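Local coordinates for SsRai1 (Scheffersomyces stipitis, PDB 5BTO), which removes NAD caps and other 5'-end caps from RNA by metal-dependent hydrolysis and partners the exoribonuclease Rat1, which it stabilises and stimulates, at residues Phe75-Glu80 with Arg177-Gly182; Lys275-Trp280 with Gly329-Thr334; Leu337-Ala342 with Arg369-Arg374. All coordinates share one frame; numbering follows the deposited sequence.

Contact 1 of 3, residues Phe75-Glu80 with Arg177-Gly182; sequences FKKIPE and RCEFSG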
loop_
_atom_site.group_PDB
_atom_site.type_symbol
_atom_site.label_atom_id
_atom_site.label_comp_id
_atom_site.label_asym_id
_atom_site.label_seq_id
_atom_site.Cartn_x
_atom_site.Cartn_y
_atom_site.Cartn_z
ATOM N N PHE A 75 -12.006 -21.613 39.220
ATOM C CA PHE A 75 -12.279 -21.037 37.904
ATOM C C PHE A 75 -12.781 -22.114 36.953
ATOM O O PHE A 75 -12.096 -23.107 36.708
ATOM C CB PHE A 75 -11.029 -20.365 37.332
ATOM C CG PHE A 75 -11.260 -19.651 36.022
ATOM C CD1 PHE A 75 -12.441 -18.962 35.784
ATOM C CD2 PHE A 75 -10.281 -19.645 35.039
ATOM C CE1 PHE A 75 -12.646 -18.298 34.590
ATOM C CE2 PHE A 75 -10.481 -18.980 33.842
ATOM C CZ PHE A 75 -11.665 -18.307 33.618
ATOM N N LYS A 76 -13.990 -21.924 36.436
ATOM C CA LYS A 76 -14.554 -22.850 35.462
ATOM C C LYS A 76 -14.233 -22.353 34.059
ATOM O O LYS A 76 -14.936 -21.506 33.507
ATOM C CB LYS A 76 -16.061 -22.997 35.663
ATOM C CG LYS A 76 -16.724 -23.976 34.711
ATOM C CD LYS A 76 -17.939 -24.625 35.350
ATOM C CE LYS A 76 -18.942 -23.590 35.829
ATOM N NZ LYS A 76 -20.062 -24.225 36.584
ATOM N N LYS A 77 -13.153 -22.884 33.499
ATOM C CA LYS A 77 -12.594 -22.390 32.248
ATOM C C LYS A 77 -12.951 -23.318 31.096
ATOM O O LYS A 77 -12.626 -24.502 31.113
ATOM C CB LYS A 77 -11.073 -22.254 32.378
ATOM C CG LYS A 77 -10.353 -21.750 31.138
ATOM C CD LYS A 77 -8.847 -21.707 31.376
ATOM C CE LYS A 77 -8.076 -21.434 30.094
ATOM N NZ LYS A 77 -8.381 -20.093 29.531
ATOM N N ILE A 78 -13.630 -22.772 30.097
ATOM C CA ILE A 78 -14.027 -23.545 28.932
ATOM C C ILE A 78 -12.791 -23.891 28.101
ATOM O O ILE A 78 -11.918 -23.045 27.904
ATOM C CB ILE A 78 -15.051 -22.757 28.084
ATOM C CG1 ILE A 78 -15.713 -23.656 27.038
ATOM C CG2 ILE A 78 -14.398 -21.533 27.445
ATOM C CD1 ILE A 78 -16.837 -22.970 26.288
ATOM N N PRO A 79 -12.703 -25.145 27.627
ATOM C CA PRO A 79 -11.548 -25.587 26.834
ATOM C C PRO A 79 -11.376 -24.716 25.594
ATOM O O PRO A 79 -12.324 -24.542 24.831
ATOM C CB PRO A 79 -11.923 -27.018 26.436
ATOM C CG PRO A 79 -12.897 -27.457 27.478
ATOM C CD PRO A 79 -13.679 -26.229 27.834
ATOM N N GLU A 80 -10.177 -24.176 25.400
ATOM C CA GLU A 80 -9.944 -23.179 24.357
ATOM C C GLU A 80 -10.282 -23.683 22.949
ATOM O O GLU A 80 -10.526 -22.888 22.041
ATOM C CB GLU A 80 -8.506 -22.651 24.424
ATOM C CG GLU A 80 -8.283 -21.336 23.685
ATOM C CD GLU A 80 -9.110 -20.183 24.242
ATOM O OE1 GLU A 80 -9.839 -20.383 25.239
ATOM O OE2 GLU A 80 -9.030 -19.067 23.680
ATOM N N ARG A 177 -3.143 -16.559 36.186
ATOM C CA ARG A 177 -3.869 -15.767 37.173
ATOM C C ARG A 177 -4.275 -14.391 36.639
ATOM O O ARG A 177 -5.351 -13.885 36.961
ATOM C CB ARG A 177 -3.060 -15.642 38.461
ATOM C CG ARG A 177 -2.949 -16.966 39.186
ATOM C CD ARG A 177 -2.024 -16.892 40.370
ATOM N NE ARG A 177 -1.929 -18.190 41.028
ATOM C CZ ARG A 177 -2.709 -18.576 42.032
ATOM N NH1 ARG A 177 -3.640 -17.758 42.506
ATOM N NH2 ARG A 177 -2.555 -19.778 42.567
ATOM N N CYS A 178 -3.420 -13.793 35.812
ATOM C CA CYS A 178 -3.768 -12.539 35.146
ATOM C C CYS A 178 -5.021 -12.704 34.282
ATOM O O CYS A 178 -5.881 -11.825 34.243
ATOM C CB CYS A 178 -2.603 -12.025 34.295
ATOM S SG CYS A 178 -1.221 -11.306 35.226
ATOM N N GLU A 179 -5.123 -13.834 33.590
ATOM C CA GLU A 179 -6.296 -14.099 32.756
ATOM C C GLU A 179 -7.538 -14.227 33.630
ATOM O O GLU A 179 -8.599 -13.693 33.310
ATOM C CB GLU A 179 -6.111 -15.377 31.933
ATOM C CG GLU A 179 -7.270 -15.648 30.976
ATOM C CD GLU A 179 -7.289 -17.070 30.435
ATOM O OE1 GLU A 179 -8.057 -17.332 29.483
ATOM O OE2 GLU A 179 -6.548 -17.927 30.962
ATOM N N PHE A 180 -7.397 -14.948 34.736
ATOM C CA PHE A 180 -8.500 -15.138 35.668
ATOM C C PHE A 180 -8.991 -13.809 36.229
ATOM O O PHE A 180 -10.197 -13.580 36.334
ATOM C CB PHE A 180 -8.079 -16.060 36.814
ATOM C CG PHE A 180 -9.081 -16.131 37.930
ATOM C CD1 PHE A 180 -10.186 -16.965 37.836
ATOM C CD2 PHE A 180 -8.923 -15.364 39.073
ATOM C CE1 PHE A 180 -11.111 -17.035 38.864
ATOM C CE2 PHE A 180 -9.847 -15.426 40.102
ATOM C CZ PHE A 180 -10.945 -16.260 39.995
ATOM N N SER A 181 -8.048 -12.941 36.586
ATOM C CA SER A 181 -8.366 -11.662 37.215
ATOM C C SER A 181 -9.356 -10.811 36.414
ATOM O O SER A 181 -10.135 -10.062 36.994
ATOM C CB SER A 181 -7.085 -10.872 37.523
ATOM O OG SER A 181 -6.466 -10.381 36.343
ATOM N N GLY A 182 -9.326 -10.927 35.090
ATOM C CA GLY A 182 -10.244 -10.180 34.245
ATOM C C GLY A 182 -11.672 -10.667 34.430
ATOM O O GLY A 182 -12.602 -9.869 34.585
#

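Contact 2 of 3, residues Lys275-Trp280 with Gly329-Thr334; sequences KLFKTW and GKINCT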
loop_
_atom_site.group_PDB
_atom_site.type_symbol
_atom_site.label_atom_id
_atom_site.label_comp_id
_atom_site.label_asym_id
_atom_site.label_seq_id
_atom_site.Cartn_x
_atom_site.Cartn_y
_atom_site.Cartn_z
ATOM N N LYS A 275 -3.007 -1.920 25.270
ATOM C CA LYS A 275 -4.285 -2.523 25.637
ATOM C C LYS A 275 -5.412 -1.529 25.418
ATOM O O LYS A 275 -6.488 -1.882 24.929
ATOM C CB LYS A 275 -4.277 -2.975 27.105
ATOM C CG LYS A 275 -3.309 -4.115 27.423
ATOM C CD LYS A 275 -3.345 -4.462 28.913
ATOM C CE LYS A 275 -2.270 -5.469 29.286
ATOM N NZ LYS A 275 -2.327 -5.792 30.738
ATOM N N LEU A 276 -5.171 -0.283 25.803
ATOM C CA LEU A 276 -6.185 0.757 25.698
ATOM C C LEU A 276 -6.545 1.006 24.234
ATOM O O LEU A 276 -7.717 1.209 23.906
ATOM C CB LEU A 276 -5.701 2.049 26.378
ATOM C CG LEU A 276 -6.703 3.203 26.499
ATOM C CD1 LEU A 276 -7.895 2.806 27.377
ATOM C CD2 LEU A 276 -6.022 4.439 27.079
ATOM N N PHE A 277 -5.542 0.975 23.351
ATOM C CA PHE A 277 -5.807 1.109 21.921
ATOM C C PHE A 277 -6.672 -0.049 21.412
ATOM O O PHE A 277 -7.629 0.170 20.672
ATOM C CB PHE A 277 -4.484 1.153 21.142
ATOM C CG PHE A 277 -4.657 1.078 19.637
ATOM C CD1 PHE A 277 -5.375 2.046 18.963
ATOM C CD2 PHE A 277 -4.065 0.055 18.920
ATOM C CE1 PHE A 277 -5.532 1.986 17.578
ATOM C CE2 PHE A 277 -4.207 -0.022 17.538
ATOM C CZ PHE A 277 -4.942 0.951 16.865
ATOM N N LYS A 278 -6.333 -1.279 21.795
ATOM C CA LYS A 278 -7.160 -2.423 21.401
ATOM C C LYS A 278 -8.588 -2.303 21.943
ATOM O O LYS A 278 -9.549 -2.622 21.255
ATOM C CB LYS A 278 -6.525 -3.752 21.808
ATOM C CG LYS A 278 -5.369 -4.174 20.888
ATOM C CD LYS A 278 -4.868 -5.581 21.212
ATOM C CE LYS A 278 -3.648 -5.967 20.370
ATOM N NZ LYS A 278 -2.354 -5.481 20.960
ATOM N N THR A 279 -8.720 -1.846 23.184
ATOM C CA THR A 279 -10.041 -1.634 23.751
ATOM C C THR A 279 -10.813 -0.561 22.977
ATOM O O THR A 279 -12.003 -0.723 22.698
ATOM C CB THR A 279 -9.960 -1.262 25.242
ATOM O OG1 THR A 279 -9.422 -2.370 25.968
ATOM C CG2 THR A 279 -11.366 -0.906 25.807
ATOM N N TRP A 280 -10.151 0.540 22.640
ATOM C CA TRP A 280 -10.793 1.558 21.815
ATOM C C TRP A 280 -11.292 0.928 20.501
ATOM O O TRP A 280 -12.429 1.156 20.062
ATOM C CB TRP A 280 -9.837 2.727 21.504
ATOM C CG TRP A 280 -10.429 3.596 20.446
ATOM C CD1 TRP A 280 -11.406 4.542 20.608
ATOM C CD2 TRP A 280 -10.163 3.532 19.034
ATOM N NE1 TRP A 280 -11.745 5.085 19.389
ATOM C CE2 TRP A 280 -10.997 4.482 18.411
ATOM C CE3 TRP A 280 -9.289 2.773 18.248
ATOM C CZ2 TRP A 280 -10.977 4.696 17.033
ATOM C CZ3 TRP A 280 -9.278 2.982 16.877
ATOM C CH2 TRP A 280 -10.111 3.940 16.287
ATOM N N GLY A 329 5.382 2.786 14.980
ATOM C CA GLY A 329 5.598 3.941 15.838
ATOM C C GLY A 329 4.379 4.388 16.632
ATOM O O GLY A 329 3.552 3.571 17.013
ATOM N N LYS A 330 4.286 5.692 16.893
ATOM C CA LYS A 330 3.201 6.272 17.690
ATOM C C LYS A 330 1.815 5.848 17.200
ATOM O O LYS A 330 1.484 6.028 16.023
ATOM C CB LYS A 330 3.313 7.799 17.649
ATOM C CG LYS A 330 2.156 8.556 18.262
ATOM C CD LYS A 330 2.302 8.677 19.754
ATOM C CE LYS A 330 1.233 9.594 20.314
ATOM N NZ LYS A 330 1.471 9.907 21.735
ATOM N N ILE A 331 1.009 5.283 18.100
ATOM C CA ILE A 331 -0.362 4.899 17.759
ATOM C C ILE A 331 -1.161 6.143 17.393
ATOM O O ILE A 331 -1.093 7.162 18.077
ATOM C CB ILE A 331 -1.060 4.155 18.926
ATOM C CG1 ILE A 331 -0.434 2.767 19.112
ATOM C CG2 ILE A 331 -2.558 4.030 18.670
ATOM C CD1 ILE A 331 -0.831 2.049 20.393
ATOM N N ASN A 332 -1.914 6.045 16.303
ATOM C CA ASN A 332 -2.771 7.121 15.829
ATOM C C ASN A 332 -4.070 6.471 15.391
ATOM O O ASN A 332 -4.079 5.685 14.448
ATOM C CB ASN A 332 -2.104 7.854 14.659
ATOM C CG ASN A 332 -2.939 9.014 14.124
ATOM O OD1 ASN A 332 -4.154 8.915 13.995
ATOM N ND2 ASN A 332 -2.274 10.127 13.810
ATOM N N CYS A 333 -5.161 6.779 16.086
ATOM C CA CYS A 333 -6.426 6.096 15.823
ATOM C C CYS A 333 -7.002 6.442 14.459
ATOM O O CYS A 333 -7.651 5.615 13.828
ATOM C CB CYS A 333 -7.449 6.391 16.925
ATOM S SG CYS A 333 -6.943 5.734 18.541
ATOM N N THR A 334 -6.766 7.667 14.001
ATOM C CA THR A 334 -7.248 8.079 12.680
ATOM C C THR A 334 -6.564 7.290 11.567
ATOM O O THR A 334 -7.208 6.841 10.612
ATOM C CB THR A 334 -7.030 9.580 12.450
ATOM O OG1 THR A 334 -7.741 10.317 13.451
ATOM C CG2 THR A 334 -7.543 9.995 11.078
#

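Contact 3 of 3, residues Leu337-Ala342 with Arg369-Arg374; sequences LKWYGA and RTFTLR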
loop_
_atom_site.group_PDB
_atom_site.type_symbol
_atom_site.label_atom_id
_atom_site.label_comp_id
_atom_site.label_asym_id
_atom_site.label_seq_id
_atom_site.Cartn_x
_atom_site.Cartn_y
_atom_site.Cartn_z
ATOM N N LEU A 337 -7.915 3.805 11.432
ATOM C CA LEU A 337 -9.232 3.761 10.790
ATOM C C LEU A 337 -9.136 3.887 9.265
ATOM O O LEU A 337 -9.894 3.241 8.535
ATOM C CB LEU A 337 -10.158 4.838 11.363
ATOM C CG LEU A 337 -11.637 4.712 10.996
ATOM C CD1 LEU A 337 -12.190 3.373 11.482
ATOM C CD2 LEU A 337 -12.427 5.876 11.597
ATOM N N LYS A 338 -8.215 4.717 8.785
ATOM C CA LYS A 338 -7.991 4.832 7.340
ATOM C C LYS A 338 -7.432 3.533 6.750
ATOM O O LYS A 338 -7.800 3.141 5.634
ATOM C CB LYS A 338 -7.065 6.014 7.024
ATOM C CG LYS A 338 -7.669 7.388 7.306
ATOM C CD LYS A 338 -6.620 8.472 7.128
ATOM C CE LYS A 338 -7.113 9.821 7.606
ATOM N NZ LYS A 338 -6.039 10.858 7.572
ATOM N N TRP A 339 -6.531 2.869 7.476
ATOM C CA TRP A 339 -6.060 1.545 7.050
ATOM C C TRP A 339 -7.225 0.544 6.994
ATOM O O TRP A 339 -7.395 -0.208 6.033
ATOM C CB TRP A 339 -4.954 1.039 7.987
ATOM C CG TRP A 339 -4.805 -0.457 8.012
ATOM C CD1 TRP A 339 -5.205 -1.309 9.010
ATOM C CD2 TRP A 339 -4.237 -1.285 6.985
ATOM N NE1 TRP A 339 -4.902 -2.608 8.676
ATOM C CE2 TRP A 339 -4.306 -2.623 7.440
ATOM C CE3 TRP A 339 -3.660 -1.022 5.735
ATOM C CZ2 TRP A 339 -3.835 -3.698 6.690
ATOM C CZ3 TRP A 339 -3.183 -2.091 4.986
ATOM C CH2 TRP A 339 -3.274 -3.418 5.469
ATOM N N TYR A 340 -8.036 0.526 8.041
ATOM C CA TYR A 340 -9.134 -0.417 8.088
ATOM C C TYR A 340 -10.093 -0.181 6.916
ATOM O O TYR A 340 -10.559 -1.130 6.277
ATOM C CB TYR A 340 -9.855 -0.248 9.433
ATOM C CG TYR A 340 -11.065 -1.122 9.615
ATOM C CD1 TYR A 340 -10.955 -2.510 9.644
ATOM C CD2 TYR A 340 -12.319 -0.555 9.803
ATOM C CE1 TYR A 340 -12.078 -3.317 9.832
ATOM C CE2 TYR A 340 -13.436 -1.343 9.991
ATOM C CZ TYR A 340 -13.308 -2.716 10.001
ATOM O OH TYR A 340 -14.417 -3.501 10.201
ATOM N N GLY A 341 -10.368 1.084 6.622
ATOM C CA GLY A 341 -11.234 1.418 5.505
ATOM C C GLY A 341 -10.632 0.923 4.197
ATOM O O GLY A 341 -11.346 0.450 3.310
ATOM N N ALA A 342 -9.314 1.017 4.078
ATOM C CA ALA A 342 -8.647 0.552 2.857
ATOM C C ALA A 342 -8.787 -0.960 2.692
ATOM O O ALA A 342 -9.023 -1.464 1.582
ATOM C CB ALA A 342 -7.142 0.963 2.856
ATOM N N ARG A 369 6.002 -9.151 6.660
ATOM C CA ARG A 369 5.142 -7.977 6.726
ATOM C C ARG A 369 4.376 -7.756 5.429
ATOM O O ARG A 369 4.378 -6.664 4.861
ATOM C CB ARG A 369 5.928 -6.735 7.144
ATOM C CG ARG A 369 6.301 -6.760 8.614
ATOM C CD ARG A 369 6.876 -5.440 9.081
ATOM N NE ARG A 369 7.249 -5.485 10.491
ATOM C CZ ARG A 369 7.668 -4.428 11.175
ATOM N NH1 ARG A 369 7.757 -3.250 10.573
ATOM N NH2 ARG A 369 7.991 -4.546 12.457
ATOM N N THR A 370 3.715 -8.811 4.969
ATOM C CA THR A 370 2.910 -8.721 3.764
ATOM C C THR A 370 1.464 -9.051 4.099
ATOM O O THR A 370 1.190 -9.924 4.917
ATOM C CB THR A 370 3.430 -9.648 2.644
ATOM O OG1 THR A 370 3.267 -11.018 3.027
ATOM C CG2 THR A 370 4.905 -9.376 2.379
ATOM N N PHE A 371 0.550 -8.336 3.457
ATOM C CA PHE A 371 -0.881 -8.554 3.619
ATOM C C PHE A 371 -1.400 -9.069 2.284
ATOM O O PHE A 371 -1.297 -8.379 1.269
ATOM C CB PHE A 371 -1.557 -7.234 3.974
ATOM C CG PHE A 371 -2.972 -7.386 4.473
ATOM C CD1 PHE A 371 -4.025 -7.480 3.577
ATOM C CD2 PHE A 371 -3.244 -7.420 5.831
ATOM C CE1 PHE A 371 -5.337 -7.606 4.025
ATOM C CE2 PHE A 371 -4.544 -7.556 6.283
ATOM C CZ PHE A 371 -5.599 -7.647 5.382
ATOM N N THR A 372 -1.946 -10.281 2.278
ATOM C CA THR A 372 -2.294 -10.921 1.017
ATOM C C THR A 372 -3.700 -11.495 1.004
ATOM O O THR A 372 -4.288 -11.787 2.056
ATOM C CB THR A 372 -1.323 -12.062 0.671
ATOM O OG1 THR A 372 -1.342 -13.046 1.713
ATOM C CG2 THR A 372 0.104 -11.532 0.482
ATOM N N LEU A 373 -4.217 -11.659 -0.210
ATOM C CA LEU A 373 -5.491 -12.304 -0.468
ATOM C C LEU A 373 -5.212 -13.438 -1.446
ATOM O O LEU A 373 -4.700 -13.200 -2.536
ATOM C CB LEU A 373 -6.451 -11.306 -1.103
ATOM C CG LEU A 373 -7.813 -11.798 -1.596
ATOM C CD1 LEU A 373 -8.684 -12.299 -0.448
ATOM C CD2 LEU A 373 -8.527 -10.683 -2.366
ATOM N N ARG A 374 -5.543 -14.660 -1.047
ATOM C CA ARG A 374 -5.250 -15.848 -1.847
ATOM C C ARG A 374 -6.510 -16.676 -2.073
ATOM O O ARG A 374 -7.302 -16.871 -1.154
ATOM C CB ARG A 374 -4.183 -16.676 -1.129
ATOM C CG ARG A 374 -4.004 -18.074 -1.642
ATOM C CD ARG A 374 -2.779 -18.705 -1.014
ATOM N NE ARG A 374 -2.958 -19.019 0.400
ATOM C CZ ARG A 374 -3.415 -20.185 0.842
ATOM N NH1 ARG A 374 -3.750 -21.133 -0.024
ATOM N NH2 ARG A 374 -3.536 -20.412 2.143
#

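Contact 1 of 3, residues Phe75-Glu80 with Arg177-Gly182
Lys77 NZ lies 2.8 Å from Glu179 OE1 in a salt bridge, and one of its N-H groups makes a weak hydrogen bond of 3.2 Å to the other carboxylate oxygen, Glu179 OE2. The ammonium thus straddles both oxygens. The lysine chain is extended until a final bend (chi4 64°) swings NZ toward the carboxylate, and the two side chains cross at about a right angle. Glu80 OE1 is 5.5 Å from Glu179 OE1, a second negative group that would probably favour the charged lysine. Beside this polar pair, Phe180 brings the CD1-CE1 edge of its ring to the face of Phe75 in an offset edge-to-face stack, Phe180 CD1 coming 3.4 Å from Phe75 CG and the planes standing at 76°. Shrinking Phe75 to an alanine would probably leave the edge of Phe180 without the face it presses on and open a gap between loop and helix. Tyr72 adds another edge-to-face partner for Phe180, and the Phe75 ring also meets Tyr183. The contact ties the loop between strand 54-55 and helix 87-101 to helix 169-188, which carries the metal ligand Glu186; backbone hydrogen bonds of Lys76 with Val211 and Asn213 also hold the loop.

Contact 2 of 3, residues Lys275-Trp280 with Gly329-Thr334
With CG anti to the backbone N in both Phe277 (chi1 171°) and Trp280 (chi1 169°), two aromatic rings one helical turn apart reach out from helix 266-286 toward Ile331 and Cys333. In Ile331 it is CG2 that lies anti to the nitrogen, which sets this methyl over one face of Phe277, 3.5 Å from Phe277 CD1, in a CH-pi contact. Ile331 CD1 rests against Phe277 CB at 3.8 Å. Cys333 works between the rings. Its CB sits over the six-membered ring of Trp280, 3.7 Å from Trp280 CH2, while its SG lies over the same face, 3.8 Å from Trp280 CE3. Relative to Phe277, that sulfur is at the rim, 4.0 Å from Phe277 CD1 and near the ring plane, so one thiol makes two sulfur-aromatic contacts of different kinds. Here a helix start is packed against the flank of another helix: Asn332 is the N-cap of helix 333-350, its OD1 accepting a weak bond from Thr334 N at 2.9 Å and a hydrogen bond from Thr335 N. The CB of Asn332 points away from helix 266-286, that of Cys333, the first helical residue, toward it. Pro314 of helix 313-318 touches both Trp280 and Cys333, and the Trp280 ring also meets that of Phe284.

Contact 3 of 3, residues Leu337-Ala342 with Arg369-Arg374
Trp339 and Phe371 carry this contact between them, in an edge-to-face stack whose planes stand at 89°. The indole supplies the edge: CZ2 and CH2, at the far side of its six-membered ring, come down on one face of Phe371. Trp339 CZ2 is 3.9 Å from Phe371 CD2, and Trp339 CH2 is 4.1 Å from Phe371 CG, so the tryptophan edge falls toward the rim of the phenyl ring and not over its middle. The six-membered ring of Trp339 and the Phe371 ring have centroids 5.3 Å apart.

The backbones stay well apart, with 11.9 Å from Trp339 CA to Phe371 CA, and the two rings span that interval. The first side-chain bond of Phe371 points toward the helix. Trp339 leaves its own helix at a slant, and its first torsion (chi1 156°), some way short of fully anti, carries the indole across to the strand. Beyond the pair, a second shell holds each ring. Trp339 NE1 gives a weak hydrogen bond to Leu121 O in helix 115-123, and the side chain of that same Leu121 touches Phe371. Val343 and Trp346, further along helix 333-350, also pack on Phe371, as do Val362 and Phe364 of the neighbouring strand 359-365. Main-chain bonding of Phe371 to Leu12 fixes the strand within the large mixed sheet, where strand 370-375 lies between strands 9-12 and 359-365. Helix 333-350 is thereby packed against this sheet.

In chemical terms the junction is apolar: C-H groups at the indole edge, which carry partial positive charge, face the pi cloud of the phenyl ring, while the polar N-H is directed to a carbonyl. The near-perpendicular arrangement of the buried pair is consistent with a weak electrostatic preference acting together with close packing.

The three contacts follow one another along the chain within the RAI1-like nuclease fold, and none touches another except through sequence. Contacts 2 and 3, centres 17 Å apart, share helix 333-350: its first turn packs on helix 266-286, and its next turns on the large sheet. Contact 1 lies 25 Å from contact 2 and 32 Å from contact 3, centre to centre, on the opposite side of the chain's centre from the latter. Contacts 1 and 2 lie near the active site: the side chain of Phe75 is about 9 Å from that of the metal ligand Glu186, and that of Trp280 about 7 Å from that of substrate-binding Gln282. Contact 3 is remote from the metal and substrate residues and is plain structural packing.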